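Local coordinates for NYN domain-containing protein (Vibrio parahaemolyticus, PDB 2QIP) that is a NYN-domain protein that probably acts as an RNA nuclease, though its substrate is not known, at residues L100-I105 and E126-R131; D120-V125 and I150-N155. All coordinates share one frame; numbering follows the deposited sequence.

Contact 1. Residues L100-I105 and E126-R131. With EDO (1,2-ethanediol), chain D; EDO (1,2-ethanediol), chain B; EDO (1,2-ethanediol), chain E.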
loop_
_atom_site.group_PDB
_atom_site.type_symbol
_atom_site.label_atom_id
_atom_site.label_comp_id
_atom_site.label_asym_id
_atom_site.label_seq_id
_atom_site.Cartn_x
_atom_site.Cartn_y
_atom_site.Cartn_z
ATOM N N LEU A 100 5.287 -2.601 0.916
ATOM C CA LEU A 100 6.164 -3.075 2.002
ATOM C C LEU A 100 7.479 -3.648 1.455
ATOM O O LEU A 100 8.568 -3.328 1.941
ATOM C CB LEU A 100 5.455 -4.154 2.810
ATOM C CG LEU A 100 4.317 -3.673 3.694
ATOM C CD1 LEU A 100 3.586 -4.900 4.222
ATOM C CD2 LEU A 100 4.812 -2.796 4.829
ATOM N N ASP A 101 7.366 -4.520 0.460
ATOM C CA ASP A 101 8.542 -5.223 -0.053
ATOM C C ASP A 101 9.465 -4.306 -0.859
ATOM O O ASP A 101 10.696 -4.471 -0.799
ATOM C CB ASP A 101 8.110 -6.429 -0.907
ATOM C CG ASP A 101 7.607 -7.601 -0.078
ATOM O OD1 ASP A 101 7.728 -7.584 1.178
ATOM O OD2 ASP A 101 7.109 -8.564 -0.721
ATOM N N ALA A 102 8.891 -3.373 -1.619
ATOM C CA ALA A 102 9.705 -2.500 -2.450
ATOM C C ALA A 102 10.564 -1.601 -1.562
ATOM O O ALA A 102 11.744 -1.400 -1.835
ATOM C CB ALA A 102 8.831 -1.667 -3.361
ATOM N N ILE A 103 9.972 -1.057 -0.497
ATOM C CA ILE A 103 10.793 -0.251 0.436
ATOM C C ILE A 103 11.856 -1.081 1.137
ATOM O O ILE A 103 12.999 -0.620 1.324
ATOM C CB ILE A 103 9.925 0.440 1.480
ATOM C CG1 ILE A 103 9.196 1.588 0.822
ATOM C CG2 ILE A 103 10.760 0.924 2.695
ATOM C CD1 ILE A 103 10.116 2.750 0.292
ATOM N N GLU A 104 11.498 -2.308 1.532
ATOM C CA GLU A 104 12.474 -3.182 2.163
ATOM C C GLU A 104 13.674 -3.501 1.263
ATOM O O GLU A 104 14.812 -3.594 1.740
ATOM C CB GLU A 104 11.813 -4.467 2.669
ATOM C CG GLU A 104 11.186 -4.305 4.026
ATOM C CD GLU A 104 10.542 -5.593 4.494
ATOM O OE1 GLU A 104 9.434 -5.518 5.057
ATOM O OE2 GLU A 104 11.123 -6.673 4.250
ATOM N N ILE A 105 13.437 -3.693 -0.029
ATOM C CA ILE A 105 14.520 -4.115 -0.911
ATOM C C ILE A 105 15.324 -2.932 -1.451
ATOM O O ILE A 105 16.463 -3.110 -1.859
ATOM C CB ILE A 105 13.986 -5.039 -2.057
ATOM C CG1 ILE A 105 15.123 -5.879 -2.667
ATOM C CG2 ILE A 105 13.268 -4.221 -3.149
ATOM C CD1 ILE A 105 15.690 -6.923 -1.757
ATOM N N GLU A 126 8.229 7.756 -5.498
ATOM C CA GLU A 126 8.759 8.974 -4.879
ATOM C C GLU A 126 9.516 8.634 -3.592
ATOM O O GLU A 126 10.585 9.177 -3.343
ATOM C CB GLU A 126 7.626 9.960 -4.592
ATOM C CG GLU A 126 8.017 11.198 -3.801
ATOM C CD GLU A 126 6.807 12.054 -3.474
ATOM O OE1 GLU A 126 5.947 11.611 -2.674
ATOM O OE2 GLU A 126 6.714 13.152 -4.045
ATOM N N ARG A 127 8.965 7.754 -2.761
ATOM C CA ARG A 127 9.590 7.466 -1.462
ATOM C C ARG A 127 10.914 6.719 -1.645
ATOM O O ARG A 127 11.869 6.948 -0.900
ATOM C CB ARG A 127 8.646 6.665 -0.572
ATOM C CG ARG A 127 8.985 6.767 0.913
ATOM C CD ARG A 127 8.760 8.165 1.497
ATOM N NE ARG A 127 7.392 8.653 1.298
ATOM C CZ ARG A 127 6.415 8.580 2.210
ATOM N NH1 ARG A 127 6.630 8.031 3.389
ATOM N NH2 ARG A 127 5.190 9.010 1.916
ATOM N N ILE A 128 10.975 5.809 -2.618
ATOM C CA ILE A 128 12.244 5.132 -2.911
ATOM C C ILE A 128 13.314 6.154 -3.331
ATOM O O ILE A 128 14.470 6.103 -2.882
ATOM C CB ILE A 128 12.051 4.100 -4.032
ATOM C CG1 ILE A 128 11.229 2.917 -3.518
ATOM C CG2 ILE A 128 13.415 3.615 -4.556
ATOM C CD1 ILE A 128 10.690 2.003 -4.638
ATOM N N GLN A 129 12.921 7.094 -4.187
ATOM C CA GLN A 129 13.870 8.093 -4.662
ATOM C C GLN A 129 14.314 9.021 -3.528
ATOM O O GLN A 129 15.499 9.339 -3.425
ATOM C CB GLN A 129 13.263 8.900 -5.814
ATOM C CG GLN A 129 13.004 8.042 -7.049
ATOM C CD GLN A 129 12.061 8.677 -8.040
ATOM O OE1 GLN A 129 11.249 9.533 -7.680
ATOM N NE2 GLN A 129 12.159 8.255 -9.310
ATOM N N GLN A 130 13.374 9.450 -2.672
ATOM C CA GLN A 130 13.703 10.399 -1.572
ATOM C C GLN A 130 14.578 9.752 -0.509
ATOM O O GLN A 130 15.622 10.289 -0.093
ATOM C CB GLN A 130 12.431 10.910 -0.915
ATOM C CG GLN A 130 11.589 11.819 -1.780
ATOM C CD GLN A 130 10.249 12.122 -1.128
ATOM O OE1 GLN A 130 9.694 11.302 -0.372
ATOM N NE2 GLN A 130 9.713 13.304 -1.423
ATOM N N ARG A 131 14.140 8.591 -0.030
ATOM C CA ARG A 131 14.816 7.997 1.129
ATOM C C ARG A 131 16.069 7.227 0.755
ATOM O O ARG A 131 17.069 7.277 1.499
ATOM C CB ARG A 131 13.855 7.108 1.918
ATOM C CG ARG A 131 12.732 7.938 2.512
ATOM C CD ARG A 131 11.835 7.179 3.451
ATOM N NE ARG A 131 12.503 6.720 4.677
ATOM C CZ ARG A 131 12.796 7.479 5.735
ATOM N NH1 ARG A 131 12.571 8.795 5.729
ATOM N NH2 ARG A 131 13.385 6.924 6.788
HETATM C C1 EDO D . 10.115 9.983 4.214
HETATM O O1 EDO D . 8.865 10.480 4.696
HETATM C C2 EDO D . 11.021 11.077 3.684
HETATM O O2 EDO D . 11.041 10.994 2.254
HETATM C C1 EDO B . 10.306 -8.514 6.405
HETATM O O1 EDO B . 10.045 -9.119 5.138
HETATM C C2 EDO B . 10.512 -9.528 7.514
HETATM O O2 EDO B . 9.348 -9.527 8.348
HETATM C C1 EDO E . 3.800 11.241 -5.779
HETATM O O1 EDO E . 3.598 11.912 -4.526
HETATM C C2 EDO E . 2.752 11.771 -6.743
HETATM O O2 EDO E . 3.012 13.166 -6.952
#

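Contact 2. Residues D120-V125 and I150-N155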
loop_
_atom_site.group_PDB
_atom_site.type_symbol
_atom_site.label_atom_id
_atom_site.label_comp_id
_atom_site.label_asym_id
_atom_site.label_seq_id
_atom_site.Cartn_x
_atom_site.Cartn_y
_atom_site.Cartn_z
ATOM N N ASP A 120 -1.364 4.629 -8.024
ATOM C CA ASP A 120 -1.143 4.756 -6.583
ATOM C C ASP A 120 0.305 4.447 -6.204
ATOM O O ASP A 120 0.790 4.882 -5.161
ATOM C CB ASP A 120 -2.113 3.911 -5.771
ATOM C CG ASP A 120 -3.453 4.595 -5.585
ATOM O OD1 ASP A 120 -3.468 5.843 -5.602
ATOM O OD2 ASP A 120 -4.478 3.889 -5.436
ATOM N N PHE A 121 0.992 3.698 -7.057
ATOM C CA PHE A 121 2.406 3.410 -6.776
ATOM C C PHE A 121 3.317 4.637 -6.969
ATOM O O PHE A 121 4.509 4.592 -6.613
ATOM C CB PHE A 121 2.910 2.221 -7.581
ATOM C CG PHE A 121 2.372 0.895 -7.121
ATOM C CD1 PHE A 121 2.511 0.489 -5.799
ATOM C CD2 PHE A 121 1.740 0.037 -8.016
ATOM C CE1 PHE A 121 2.002 -0.768 -5.377
ATOM C CE2 PHE A 121 1.258 -1.193 -7.602
ATOM C CZ PHE A 121 1.375 -1.611 -6.287
ATOM N N SER A 122 2.766 5.744 -7.487
ATOM C CA SER A 122 3.567 6.968 -7.601
ATOM C C SER A 122 4.167 7.354 -6.254
ATOM O O SER A 122 5.319 7.813 -6.201
ATOM C CB SER A 122 2.720 8.135 -8.119
ATOM O OG SER A 122 2.215 7.792 -9.388
ATOM N N LEU A 123 3.393 7.191 -5.175
ATOM C CA LEU A 123 3.916 7.565 -3.866
ATOM C C LEU A 123 5.082 6.676 -3.454
ATOM O O LEU A 123 6.019 7.124 -2.763
ATOM C CB LEU A 123 2.841 7.536 -2.785
ATOM C CG LEU A 123 1.930 8.775 -2.703
ATOM C CD1 LEU A 123 1.036 8.909 -3.928
ATOM C CD2 LEU A 123 1.089 8.725 -1.440
ATOM N N LEU A 124 5.024 5.420 -3.882
ATOM C CA LEU A 124 6.095 4.466 -3.580
ATOM C C LEU A 124 7.359 4.806 -4.364
ATOM O O LEU A 124 8.470 4.801 -3.805
ATOM C CB LEU A 124 5.627 3.041 -3.890
ATOM C CG LEU A 124 6.714 1.961 -3.942
ATOM C CD1 LEU A 124 7.431 1.796 -2.593
ATOM C CD2 LEU A 124 6.087 0.649 -4.435
ATOM N N VAL A 125 7.196 5.128 -5.652
ATOM C CA VAL A 125 8.340 5.524 -6.467
ATOM C C VAL A 125 9.024 6.744 -5.832
ATOM O O VAL A 125 10.254 6.760 -5.641
ATOM C CB VAL A 125 7.883 5.817 -7.912
ATOM C CG1 VAL A 125 8.988 6.498 -8.713
ATOM C CG2 VAL A 125 7.376 4.512 -8.577
ATOM N N ILE A 150 4.245 7.362 -14.670
ATOM C CA ILE A 150 5.241 7.454 -15.749
ATOM C C ILE A 150 6.206 8.606 -15.479
ATOM O O ILE A 150 7.422 8.445 -15.589
ATOM C CB ILE A 150 4.542 7.637 -17.129
ATOM C CG1 ILE A 150 3.790 6.354 -17.507
ATOM C CG2 ILE A 150 5.561 7.988 -18.224
ATOM C CD1 ILE A 150 2.895 6.500 -18.726
ATOM N N ASP A 151 5.669 9.750 -15.061
ATOM C CA ASP A 151 6.497 10.943 -14.853
ATOM C C ASP A 151 7.367 10.828 -13.600
ATOM O O ASP A 151 8.453 11.398 -13.549
ATOM C CB ASP A 151 5.596 12.174 -14.753
ATOM C CG ASP A 151 4.962 12.546 -16.103
ATOM O OD1 ASP A 151 5.385 12.005 -17.149
ATOM O OD2 ASP A 151 4.036 13.372 -16.110
ATOM N N CYS A 152 6.882 10.102 -12.582
ATOM C CA CYS A 152 7.652 9.908 -11.343
ATOM C C CYS A 152 8.856 8.986 -11.591
ATOM O O CYS A 152 9.917 9.187 -11.006
ATOM C CB CYS A 152 6.772 9.290 -10.235
ATOM S SG CYS A 152 5.640 10.438 -9.481
ATOM N N ALA A 153 8.655 7.931 -12.386
ATOM C CA ALA A 153 9.693 6.938 -12.630
ATOM C C ALA A 153 10.914 7.570 -13.280
ATOM O O ALA A 153 10.788 8.533 -14.048
ATOM C CB ALA A 153 9.140 5.846 -13.549
ATOM N N ASP A 154 12.092 7.036 -12.980
ATOM C CA ASP A 154 13.280 7.426 -13.717
ATOM C C ASP A 154 13.225 7.016 -15.184
ATOM O O ASP A 154 13.693 7.752 -16.050
ATOM C CB ASP A 154 14.530 6.900 -13.020
ATOM C CG ASP A 154 14.666 7.481 -11.640
ATOM O OD1 ASP A 154 15.066 8.662 -11.532
ATOM O OD2 ASP A 154 14.310 6.792 -10.673
ATOM N N ASN A 155 12.670 5.838 -15.455
ATOM C CA ASN A 155 12.503 5.325 -16.815
ATOM C C ASN A 155 11.180 4.618 -16.875
ATOM O O ASN A 155 10.749 4.006 -15.902
ATOM C CB ASN A 155 13.621 4.317 -17.143
ATOM C CG ASN A 155 14.992 4.966 -17.185
ATOM O OD1 ASN A 155 15.483 5.364 -18.271
ATOM N ND2 ASN A 155 15.622 5.101 -16.019
#

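Contact 1. Residues L100-I105 and E126-R131
With chi1 at -74° and chi2 at -65°, I103 has CG1 beside its own backbone N and CD1 turned out toward helix 126-131, where it meets I128 and R127. I128 takes nearly the same first torsion, but its chain is extended beyond CG1 and sends CD1 on toward A102. The two isoleucines therefore run alongside each other with their ends reversed, I103 CD1 lying 4.0 Å from I128 CG1. On the buried side, I128 CD1 approaches A102 CB at 4.3 Å. On the other side, I103 CD1 also reaches R127 CG at 4.2 Å, so it touches the aliphatic root of the arginine and not its charge. The axes of segments 100-105 and 126-131 approach to 10.2 Å and cross at -20°, with I103 and I128 nearest in register. Helices 95-105 and 122-132 are neighbours on one face of the parallel sheet, and A102 also rests on L15 of strand 10-17.

R127 bends at chi2 and chi3, and its guanidinium leads away from this interface. NH1 forms salt bridges with E104 and D101 of the second subunit; the reciprocal bridges join E104 and D101 here to R127 of that subunit. A 1,2-ethanediol, probably from the crystallisation liquor, lies near R127 and R131, its O2 giving a weak hydrogen bond to Q130 OE1 (3.0 Å). A second 1,2-ethanediol binds E126, its O1 donating to OE1 at 3.0 Å. No hydrogen bond crosses between the two segments, and just 147 Å² is buried in all. The chemistry implies a division of labour: methyl and methylene groups join the helices within the subunit, while charged side chains of the same helices form salt bridges to the second subunit.

Contact 2. Residues D120-V125 and I150-N155
C152, in the last turn of helix 147-152, meets S122 and V125 of helix 122-132 in the three-layered alpha/beta fold of the PIN-like NYN domain. The two helices flank strand 135-140, which leads from one to the other within the parallel sheet. The CB of I150 points away from segment 120-125, and its side chain packs on T145 and on R86 of the second subunit. D151 is exposed, its OD1 hydrogen-bonded to Q147 one turn back.

C152 carries most of this segment's share of the contact. SG lies beside the backbone N (chi1 -76°), which brings it toward the start of helix 122-132, 4.0 Å from S122 CB. The sulfur thus meets the methylene of the serine, whose OG bonds instead to the carbonyl of G119. C152 CB packs at 3.9 Å against V125 CG1, the methyl anti to the backbone N of V125 (chi1 169°). The CB of V125 points toward segment 150-155, and the side chain also packs on V136 and L149, on strand 135-140 and helix 147-152.

At A153 the backbone leaves helical geometry, psi opening to 148°. Its amide N sits 4.0 Å from V125 CG1, while its side chain rests on V138. D154 then accepts hydrogen bonds at OD2 from the backbone N of V136 and from Q129 NE2, tying the turn to both the strand and helix 122-132. N155 begins the edge strand 155-158, with backbone bonds to V136 and V138. No hydrogen bond joins the two segments; C152 O accepts from Q129 NE2, and V125 CG1 lies 3.7 Å from C152 O.

Overall arrangement
Contacts 1 and 2 lie about 11 Å apart, centre to centre, on the same side of the chain's centre, and share helix 122-132. Their segments alternate along the chain: 100-105, 120-125, 126-131, then 150-155. Different faces of helix 122-132 meet the two neighbours, one helix 95-105 and the other helix 147-152 with the residues after it. The contacts also touch directly. L124 CD2 packs on A102 CB at 3.7 Å, and L124 CD1 on I103 CG1 at 3.8 Å. Helix 122-132 is therefore held between two neighbours over the parallel sheet, and residues of both contacts also touch the second subunit.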